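Local coordinates for fiber (Human adenovirus 35, PDB 2QLK), which forms the trimeric head of the viral fibre, which attaches the virus to host cells by binding the receptor CD46, at residues P31-Q35 against D100-P104. Residues are numbered along the deposited sequence; the frame is centred on the assembly and turned at random.
Sequences PPNCQ and DLKIP
A single antiparallel beta bridge, Cys-34 opposite Leu-101, joins two loops of the adenovirus fibre knob: the one leading from strand 23-25 to strand 45-54 and the one between strands 79-88 and 106-107. Two backbone bonds flank it. Lys-102 N gives a nearly straight bond to Asn-33 O (2.7 Å, 166° at the hydrogen), and Gln-35 N reaches Asp-100 O at 2.9 Å. Asn-33 and Cys-34 also form a classic beta bulge, both facing Gly-45. With chi1 at 59°, Asn-33 CG sits between the backbone N and the carbonyl carbon; it meets Leu-101 CD1 at 3.7 Å, while OD1 accepts from Leu-47 N. Ile-103 points at the opposite loop, its CD1 lying 3.4 Å from Asn-33 CB and also touching Pro-31 CG. At the other end, the Gln-35 and Lys-102 side chains cross at about a right angle. Lys-102 NZ is hydrogen-bonded to the carbonyls of Ser-99 and Thr-96, and Asp-100 OD2 forms a salt bridge with Arg-85 NE. What Gln-35 OE1 meets of the lysine is its methylene CE, at 3.1 Å, and a water donates to that same OE1 at 2.8 Å.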
loop_
_atom_site.group_PDB
_atom_site.type_symbol
_atom_site.label_atom_id
_atom_site.label_comp_id
_atom_site.label_asym_id
_atom_site.label_seq_id
_atom_site.Cartn_x
_atom_site.Cartn_y
_atom_site.Cartn_z
ATOM N N PRO A 31 0.965 -15.237 20.983
ATOM C CA PRO A 31 0.814 -14.846 22.383
ATOM C C PRO A 31 1.574 -13.528 22.541
ATOM O O PRO A 31 2.193 -13.057 21.577
ATOM C CB PRO A 31 1.505 -15.986 23.121
ATOM C CG PRO A 31 2.645 -16.311 22.194
ATOM C CD PRO A 31 1.954 -16.321 20.840
ATOM N N PRO A 32 1.507 -12.897 23.727
ATOM C CA PRO A 32 2.263 -11.643 23.877
ATOM C C PRO A 32 3.673 -12.023 23.423
ATOM O O PRO A 32 4.253 -12.990 23.953
ATOM C CB PRO A 32 2.187 -11.367 25.373
ATOM C CG PRO A 32 0.811 -11.923 25.746
ATOM C CD PRO A 32 0.708 -13.203 24.929
ATOM N N ASN A 33 4.215 -11.287 22.447
ATOM C CA ASN A 33 5.512 -11.617 21.886
ATOM C C ASN A 33 6.536 -10.485 21.780
ATOM O O ASN A 33 7.646 -10.708 21.299
ATOM C CB ASN A 33 5.302 -12.256 20.507
ATOM C CG ASN A 33 4.569 -11.325 19.553
ATOM O OD1 ASN A 33 4.364 -10.153 19.865
ATOM N ND2 ASN A 33 4.191 -11.834 18.391
ATOM N N CYS A 34 6.183 -9.273 22.207
ATOM C CA CYS A 34 7.152 -8.178 22.149
ATOM C C CYS A 34 7.097 -7.304 23.389
ATOM O O CYS A 34 6.186 -7.415 24.188
ATOM C CB CYS A 34 6.948 -7.338 20.883
ATOM S SG CYS A 34 5.335 -6.615 20.733
ATOM N N GLN A 35 8.078 -6.433 23.554
ATOM C CA GLN A 35 8.118 -5.576 24.729
ATOM C C GLN A 35 8.109 -4.122 24.309
ATOM O O GLN A 35 9.060 -3.619 23.711
ATOM C CB GLN A 35 9.369 -5.906 25.570
ATOM C CG GLN A 35 9.480 -7.406 25.861
ATOM C CD GLN A 35 10.580 -7.796 26.842
ATOM O OE1 GLN A 35 11.708 -7.308 26.765
ATOM N NE2 GLN A 35 10.252 -8.706 27.758
ATOM N N ASP A 100 13.131 -6.377 20.322
ATOM C CA ASP A 100 11.949 -6.149 21.137
ATOM C C ASP A 100 10.941 -7.281 20.886
ATOM O O ASP A 100 10.074 -7.520 21.722
ATOM C CB ASP A 100 11.325 -4.790 20.816
ATOM C CG ASP A 100 12.241 -3.643 21.181
ATOM O OD1 ASP A 100 12.829 -3.682 22.286
ATOM O OD2 ASP A 100 12.376 -2.700 20.373
ATOM N N LEU A 101 11.042 -7.956 19.730
ATOM C CA LEU A 101 10.183 -9.115 19.425
ATOM C C LEU A 101 10.936 -10.315 20.058
ATOM O O LEU A 101 12.065 -10.600 19.671
ATOM C CB LEU A 101 10.063 -9.339 17.910
ATOM C CG LEU A 101 9.338 -10.622 17.470
ATOM C CD1 LEU A 101 7.944 -10.650 18.080
ATOM C CD2 LEU A 101 9.228 -10.673 15.929
ATOM N N LYS A 102 10.304 -11.015 20.997
ATOM C CA LYS A 102 10.964 -12.107 21.732
ATOM C C LYS A 102 10.726 -13.552 21.307
ATOM O O LYS A 102 11.242 -14.491 21.942
ATOM C CB LYS A 102 10.606 -11.987 23.205
ATOM C CG LYS A 102 10.945 -10.633 23.814
ATOM C CD LYS A 102 12.415 -10.308 23.676
ATOM C CE LYS A 102 12.774 -9.029 24.426
ATOM N NZ LYS A 102 14.256 -8.770 24.353
ATOM N N ILE A 103 9.938 -13.741 20.258
ATOM C CA ILE A 103 9.631 -15.076 19.769
ATOM C C ILE A 103 10.046 -15.085 18.312
ATOM O O ILE A 103 9.683 -14.185 17.552
ATOM C CB ILE A 103 8.120 -15.358 19.918
ATOM C CG1 ILE A 103 7.775 -15.439 21.404
ATOM C CG2 ILE A 103 7.737 -16.614 19.195
ATOM C CD1 ILE A 103 6.334 -15.221 21.757
ATOM N N PRO A 104 10.840 -16.083 17.901
ATOM C CA PRO A 104 11.280 -16.148 16.506
ATOM C C PRO A 104 10.132 -16.279 15.521
ATOM O O PRO A 104 9.042 -16.727 15.868
ATOM C CB PRO A 104 12.195 -17.373 16.490
ATOM C CG PRO A 104 11.600 -18.236 17.544
ATOM C CD PRO A 104 11.341 -17.244 18.653
HETATM O O HOH W 1 13.112 -5.364 25.289
#